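Local coordinates for protein probable aspartate aminotransferase 2 (Methanococcus jannaschii, PDB 2Z61) that catalyses transfer of an amino group between alanine and a furancarboxaldehyde phosphate in methanofuran biosynthesis, using pyridoxal 5'-phosphate as cofactor, at residues I160-P163 with E169-D172; S107-D112 with D238-A243; A19-L24 with V31-I36. All coordinates share one frame; numbering follows the deposited sequence.

Contact 1 (I160-P163 with E169-D172); sequences INSP and EVID
Ser162 and Ile171 make the polar bond of this contact, where the loop leaving the C-terminal end of strand 155-161 comes back past its own start on the way to helix 173-182. From CB to its tip, Ser162 is in contact throughout. CB rests against the Ile171 side chain, 3.7 Å from its CG1. One bond further, OG points straight away from the backbone N (chi1 -180°), which carries it across the gap to accept the amide proton of Ile171. The OG to Ile171 N distance is 2.9 Å and the bond is nearly straight, 165° at the hydrogen. The same oxygen also sits beside Val170, 3.6 Å from its CG1. Ile171 CG1 is shared: besides Ser162 CB it meets Ile160 CG2 at 3.9 Å, the two isoleucines crossing at a slant, and Tyr176 of helix 173-182 packs against Ile160, Ser162 and Ile171.

At the far end Pro163, joined to Ser162 by a cis peptide bond, brings its CA to 3.1 Å from Glu169 O, a C-H...O contact bent to 129°. Pro163 CB also lies nearest Glu169 O and only loosely near Val170 CG2, 4.5 Å away. Asn161 turns away from the returning loop: its amide is held by Asn165 N through OD1 and by Asp189 O through ND2. The segment opens this protein's version of the family's Pro-x-Asn-Pro loop. In relatives, Asn165 and Asp189 have counterparts that hold the pyridoxal ring, so this turn probably frames the cofactor pocket.

The chemistry is a serine hydroxyl doing a main-chain carbonyl's job: it satisfies the Ile171 amide of a segment without regular secondary structure, while aliphatic carbon closes in round that single strong bond.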
# COMPACT_ATOMS: atom_id res chain seq x y z
N ILE A 160 -18.88 -10.05 -2.57
CA ILE A 160 -19.28 -11.16 -1.73
C ILE A 160 -18.11 -11.50 -0.80
O ILE A 160 -17.03 -11.84 -1.26
CB ILE A 160 -19.64 -12.42 -2.57
CG1 ILE A 160 -20.75 -12.07 -3.57
CG2 ILE A 160 -20.10 -13.55 -1.65
CD1 ILE A 160 -21.27 -13.26 -4.37
N ASN A 161 -18.34 -11.38 0.51
CA ASN A 161 -17.31 -11.67 1.51
C ASN A 161 -17.73 -12.94 2.24
O ASN A 161 -18.67 -12.92 3.02
CB ASN A 161 -17.21 -10.49 2.50
CG ASN A 161 -16.18 -10.72 3.60
OD1 ASN A 161 -16.41 -10.39 4.77
ND2 ASN A 161 -15.04 -11.30 3.24
N SER A 162 -17.03 -14.04 1.99
CA SER A 162 -17.40 -15.30 2.60
C SER A 162 -16.23 -16.19 3.00
O SER A 162 -15.39 -16.54 2.16
CB SER A 162 -18.32 -16.07 1.62
OG SER A 162 -18.73 -17.32 2.15
N PRO A 163 -16.13 -16.56 4.29
CA PRO A 163 -17.08 -16.16 5.34
C PRO A 163 -17.01 -14.65 5.56
O PRO A 163 -15.98 -14.02 5.30
CB PRO A 163 -16.61 -16.97 6.55
CG PRO A 163 -15.19 -17.25 6.28
CD PRO A 163 -15.15 -17.52 4.80
N GLU A 169 -20.63 -16.03 8.84
CA GLU A 169 -21.37 -17.02 8.08
C GLU A 169 -20.78 -17.25 6.70
O GLU A 169 -20.00 -16.43 6.20
CB GLU A 169 -22.83 -16.56 7.94
CG GLU A 169 -23.57 -16.46 9.26
CD GLU A 169 -24.92 -15.79 9.12
OE1 GLU A 169 -25.71 -16.20 8.24
OE2 GLU A 169 -25.20 -14.85 9.90
N VAL A 170 -21.15 -18.36 6.08
CA VAL A 170 -20.69 -18.70 4.74
C VAL A 170 -21.86 -18.40 3.80
O VAL A 170 -22.99 -18.79 4.09
CB VAL A 170 -20.33 -20.20 4.62
CG1 VAL A 170 -19.98 -20.55 3.19
CG2 VAL A 170 -19.16 -20.53 5.53
N ILE A 171 -21.60 -17.70 2.70
CA ILE A 171 -22.65 -17.37 1.75
C ILE A 171 -23.03 -18.62 0.96
O ILE A 171 -22.16 -19.38 0.54
CB ILE A 171 -22.19 -16.27 0.76
CG1 ILE A 171 -21.90 -14.97 1.52
CG2 ILE A 171 -23.26 -16.03 -0.29
CD1 ILE A 171 -23.05 -14.50 2.41
N ASP A 172 -24.33 -18.82 0.74
CA ASP A 172 -24.77 -20.00 0.01
C ASP A 172 -24.55 -19.95 -1.50
O ASP A 172 -24.48 -18.88 -2.11
CB ASP A 172 -26.24 -20.30 0.28
CG ASP A 172 -26.69 -21.60 -0.36
OD1 ASP A 172 -27.80 -21.63 -0.95
OD2 ASP A 172 -25.93 -22.59 -0.28

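Contact 2 (S107-D112 with D238-A243); sequences SSIIDD and DEIIEA
Ser108 and Ala243 mark the closest backbone approach, 6.2 Å between CA atoms, where the C-terminal part of helix 98-109 meets the opening turns of helix 238-251. Their side chains face each other, with Ser108 CB 4.0 Å from Ala243 CB, and both are small, which lets the backbones come this close. Ile240 lies three residues before Ala243, on the same flank of its helix, and makes two further touches. Its CG2 stands 4.3 Å from Ser108 OG, and its CD1 tip meets Ile109 CG2 at the same 4.3 Å. The Ser108 hydroxyl is spent within its own helix: with chi1 at 65°, OG sits between the backbone N and the carbonyl carbon and is hydrogen-bonded to Ala105 O. The contact itself is therefore plain van der Waals packing, and only 128 Å² is buried.

The other subunit closes in as well: its Leu6 packs on Ala243, and Ser3 OG of that chain is hydrogen-bonded to Ser107 O. Within the chain, Tyr185 of strand 185-189, an interior strand of the seven-stranded sheet of the large domain, touches both Ile109 and Ile240, so both helices pack against that strand.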
# COMPACT_ATOMS: atom_id res chain seq x y z
N SER A 107 -11.11 -0.16 -8.47
CA SER A 107 -10.62 0.90 -9.36
C SER A 107 -10.62 0.54 -10.84
O SER A 107 -10.94 1.37 -11.69
CB SER A 107 -9.19 1.31 -8.98
OG SER A 107 -9.13 1.85 -7.67
N SER A 108 -10.26 -0.71 -11.14
CA SER A 108 -10.16 -1.15 -12.52
C SER A 108 -11.47 -1.36 -13.27
O SER A 108 -11.45 -1.47 -14.50
CB SER A 108 -9.34 -2.45 -12.58
OG SER A 108 -10.00 -3.50 -11.90
N ILE A 109 -12.60 -1.40 -12.57
CA ILE A 109 -13.87 -1.64 -13.25
C ILE A 109 -15.02 -0.69 -12.89
O ILE A 109 -16.09 -0.77 -13.49
CB ILE A 109 -14.36 -3.10 -12.99
CG1 ILE A 109 -14.89 -3.23 -11.56
CG2 ILE A 109 -13.22 -4.08 -13.20
CD1 ILE A 109 -15.24 -4.67 -11.17
N ILE A 110 -14.82 0.21 -11.94
CA ILE A 110 -15.89 1.12 -11.54
C ILE A 110 -15.79 2.56 -12.02
O ILE A 110 -14.81 3.26 -11.73
CB ILE A 110 -16.04 1.12 -10.00
CG1 ILE A 110 -16.61 -0.22 -9.55
CG2 ILE A 110 -16.93 2.27 -9.56
CD1 ILE A 110 -16.79 -0.35 -8.06
N ASP A 111 -16.81 3.01 -12.74
CA ASP A 111 -16.88 4.38 -13.25
C ASP A 111 -17.80 5.19 -12.35
O ASP A 111 -18.53 4.63 -11.54
CB ASP A 111 -17.45 4.42 -14.67
CG ASP A 111 -16.56 3.72 -15.68
OD1 ASP A 111 -15.36 4.04 -15.73
OD2 ASP A 111 -17.07 2.87 -16.44
N ASP A 112 -17.76 6.51 -12.48
CA ASP A 112 -18.62 7.37 -11.67
C ASP A 112 -20.08 7.06 -11.99
O ASP A 112 -20.43 6.85 -13.15
CB ASP A 112 -18.34 8.85 -11.94
CG ASP A 112 -16.98 9.28 -11.43
OD1 ASP A 112 -15.96 8.87 -12.03
OD2 ASP A 112 -16.93 10.02 -10.43
N ASP A 238 -6.79 -12.01 -17.69
CA ASP A 238 -5.72 -11.18 -18.23
C ASP A 238 -5.98 -9.68 -18.26
O ASP A 238 -5.16 -8.90 -17.78
CB ASP A 238 -5.35 -11.64 -19.64
CG ASP A 238 -4.81 -13.06 -19.68
OD1 ASP A 238 -3.80 -13.34 -18.99
OD2 ASP A 238 -5.41 -13.89 -20.39
N GLU A 239 -7.10 -9.27 -18.85
CA GLU A 239 -7.42 -7.84 -18.95
C GLU A 239 -7.48 -7.14 -17.61
O GLU A 239 -6.99 -6.02 -17.46
CB GLU A 239 -8.74 -7.64 -19.70
CG GLU A 239 -8.67 -8.03 -21.16
CD GLU A 239 -9.97 -7.76 -21.90
OE1 GLU A 239 -10.45 -6.61 -21.85
OE2 GLU A 239 -10.50 -8.70 -22.54
N ILE A 240 -8.10 -7.78 -16.62
CA ILE A 240 -8.21 -7.18 -15.31
C ILE A 240 -6.87 -7.19 -14.57
O ILE A 240 -6.51 -6.19 -13.93
CB ILE A 240 -9.30 -7.90 -14.48
CG1 ILE A 240 -10.68 -7.51 -15.03
CG2 ILE A 240 -9.17 -7.54 -13.01
CD1 ILE A 240 -11.83 -8.03 -14.22
N ILE A 241 -6.13 -8.28 -14.67
CA ILE A 241 -4.84 -8.38 -14.01
C ILE A 241 -3.87 -7.35 -14.57
O ILE A 241 -3.10 -6.74 -13.84
CB ILE A 241 -4.23 -9.79 -14.14
CG1 ILE A 241 -4.97 -10.77 -13.23
CG2 ILE A 241 -2.76 -9.76 -13.78
CD1 ILE A 241 -4.91 -10.41 -11.75
N GLU A 242 -3.91 -7.16 -15.89
CA GLU A 242 -3.03 -6.21 -16.55
C GLU A 242 -3.33 -4.79 -16.06
O GLU A 242 -2.43 -3.96 -15.92
CB GLU A 242 -3.24 -6.28 -18.06
CG GLU A 242 -1.97 -6.11 -18.88
CD GLU A 242 -0.95 -7.20 -18.60
OE1 GLU A 242 -1.29 -8.40 -18.77
OE2 GLU A 242 0.20 -6.87 -18.22
N ALA A 243 -4.60 -4.52 -15.79
CA ALA A 243 -5.02 -3.21 -15.33
C ALA A 243 -4.56 -2.97 -13.89
O ALA A 243 -4.09 -1.89 -13.54
CB ALA A 243 -6.54 -3.08 -15.42

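Contact 3 (A19-L24 with V31-I36); sequences ALAQKL and VIHLEI
A helix-turn-strand unit near the N terminus folds on itself here: helix 15-26 runs out, the chain turns, and Val31 leads into strand 32-33, which pairs in parallel with strand 330-331. Val31 makes most of the contact. With Val31 CG1 swung opposite the backbone N (chi1 171°), CG2 lies opposite the carbonyl carbon and is the branch sent to the helix, where it sits 3.9 Å from Leu24 CB and 4.0 Å from Ala21 O. The other branch serves the strand side: Val31 CG1 lies 4.0 Å above one face of the His33 ring, displaced toward the rim. The ring is met from the helix too, obliquely, by Ala21 CB, which stands 4.4 Å from His33 CE1.

What fixes the ring is polar. His33 ND1 donates to Glu35 OE2 across a modelled 2.5 Å, a short value to be read with caution at this resolution. The bond is nearly straight at 165° and uses the syn lone pair of the carboxylate, with OE2 only 9° out of the ring plane. On its other nitrogen, NE2, the ring is hydrogen-bonded to Glu25 OE1 of helix 15-26. Leu24, meanwhile, leans on Leu325 of helix 317-328, tying the unit to the C-terminal part of the chain.

The helix-strand interface is thus aliphatic where Val31 CG2 meets Leu24 CB, with the Ala21 carbonyl oxygen alongside, and is bordered by an imidazole paired with two glutamates. Two carboxylates would tend to stabilise a protonated, positively charged His33, and hydrogen bonds at both nitrogens probably limit the ring's rotation.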
# COMPACT_ATOMS: atom_id res chain seq x y z
N ALA A 19 -11.28 4.45 22.68
CA ALA A 19 -10.77 5.51 23.55
C ALA A 19 -11.06 5.17 25.01
O ALA A 19 -10.17 5.23 25.85
CB ALA A 19 -11.43 6.83 23.18
N LEU A 20 -12.31 4.81 25.29
CA LEU A 20 -12.73 4.47 26.63
C LEU A 20 -11.93 3.29 27.17
O LEU A 20 -11.57 3.26 28.35
CB LEU A 20 -14.23 4.12 26.63
CG LEU A 20 -15.03 4.21 27.93
CD1 LEU A 20 -16.48 3.87 27.65
CD2 LEU A 20 -14.46 3.28 28.98
N ALA A 21 -11.65 2.32 26.31
CA ALA A 21 -10.90 1.12 26.70
C ALA A 21 -9.48 1.44 27.16
O ALA A 21 -8.97 0.80 28.07
CB ALA A 21 -10.87 0.13 25.54
N GLN A 22 -8.85 2.42 26.51
CA GLN A 22 -7.49 2.80 26.88
C GLN A 22 -7.48 3.52 28.22
O GLN A 22 -6.54 3.37 29.00
CB GLN A 22 -6.88 3.70 25.80
CG GLN A 22 -6.62 2.98 24.48
CD GLN A 22 -6.12 3.92 23.40
OE1 GLN A 22 -5.13 4.63 23.59
NE2 GLN A 22 -6.81 3.93 22.26
N LYS A 23 -8.53 4.30 28.48
CA LYS A 23 -8.62 5.02 29.74
C LYS A 23 -8.68 4.01 30.88
O LYS A 23 -7.87 4.06 31.81
CB LYS A 23 -9.86 5.90 29.77
CG LYS A 23 -9.92 6.93 28.66
CD LYS A 23 -11.17 7.79 28.77
CE LYS A 23 -11.24 8.83 27.66
NZ LYS A 23 -12.47 9.67 27.76
N LEU A 24 -9.63 3.09 30.80
CA LEU A 24 -9.81 2.07 31.82
C LEU A 24 -8.56 1.22 31.96
O LEU A 24 -8.19 0.80 33.06
CB LEU A 24 -10.99 1.17 31.46
CG LEU A 24 -12.36 1.82 31.29
CD1 LEU A 24 -13.32 0.82 30.69
CD2 LEU A 24 -12.87 2.30 32.64
N VAL A 31 -9.05 -4.93 31.13
CA VAL A 31 -10.10 -4.89 30.12
C VAL A 31 -10.04 -6.13 29.23
O VAL A 31 -8.98 -6.46 28.70
CB VAL A 31 -9.96 -3.65 29.22
CG1 VAL A 31 -10.92 -3.73 28.05
CG2 VAL A 31 -10.22 -2.39 30.04
N ILE A 32 -11.17 -6.81 29.07
CA ILE A 32 -11.22 -7.98 28.21
C ILE A 32 -11.61 -7.56 26.80
O ILE A 32 -12.72 -7.07 26.57
CB ILE A 32 -12.23 -9.04 28.72
CG1 ILE A 32 -11.75 -9.59 30.07
CG2 ILE A 32 -12.35 -10.17 27.70
CD1 ILE A 32 -12.68 -10.63 30.67
N HIS A 33 -10.68 -7.74 25.87
CA HIS A 33 -10.88 -7.37 24.48
C HIS A 33 -11.57 -8.42 23.60
O HIS A 33 -10.98 -9.46 23.28
CB HIS A 33 -9.53 -7.00 23.86
CG HIS A 33 -8.93 -5.75 24.42
ND1 HIS A 33 -9.29 -4.49 23.97
CD2 HIS A 33 -8.01 -5.56 25.39
CE1 HIS A 33 -8.61 -3.58 24.65
NE2 HIS A 33 -7.83 -4.20 25.52
N LEU A 34 -12.80 -8.14 23.20
CA LEU A 34 -13.56 -9.03 22.34
C LEU A 34 -13.95 -8.25 21.10
O LEU A 34 -15.01 -8.48 20.51
CB LEU A 34 -14.82 -9.54 23.04
CG LEU A 34 -14.61 -10.37 24.30
CD1 LEU A 34 -15.94 -10.94 24.75
CD2 LEU A 34 -13.62 -11.49 24.01
N GLU A 35 -13.09 -7.31 20.71
CA GLU A 35 -13.33 -6.46 19.55
C GLU A 35 -12.14 -6.52 18.58
O GLU A 35 -12.09 -5.77 17.61
CB GLU A 35 -13.56 -5.01 19.99
CG GLU A 35 -12.27 -4.20 20.23
CD GLU A 35 -11.45 -4.67 21.43
OE1 GLU A 35 -11.60 -5.82 21.86
OE2 GLU A 35 -10.64 -3.87 21.94
N ILE A 36 -11.20 -7.41 18.87
CA ILE A 36 -9.99 -7.56 18.06
C ILE A 36 -10.27 -8.13 16.67
O ILE A 36 -10.87 -9.19 16.53
CB ILE A 36 -8.98 -8.48 18.76
CG1 ILE A 36 -8.67 -7.93 20.16
CG2 ILE A 36 -7.69 -8.59 17.95
CD1 ILE A 36 -7.96 -8.92 21.07

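How the contacts relate
From the N terminus, contact 3 comes first: it closes a short loop between helix 15-26 and strand 32-33, and is finished before the other two begin. The chain then enters the large domain. Contact 2 ties helix 98-109 to helix 238-251, closing a loop of 125 residues that holds much of the seven-stranded sheet and the cofactor-carrying Lys222. Contact 1 is nested inside that loop, pinching off five residues and joining the end of strand 155-161 to the lead-in of helix 173-182. None of the three touch. Contacts 2 and 3 lie on opposite sides of the chain's centre, about 40 Å apart between centres, with contact 1 nearer the middle.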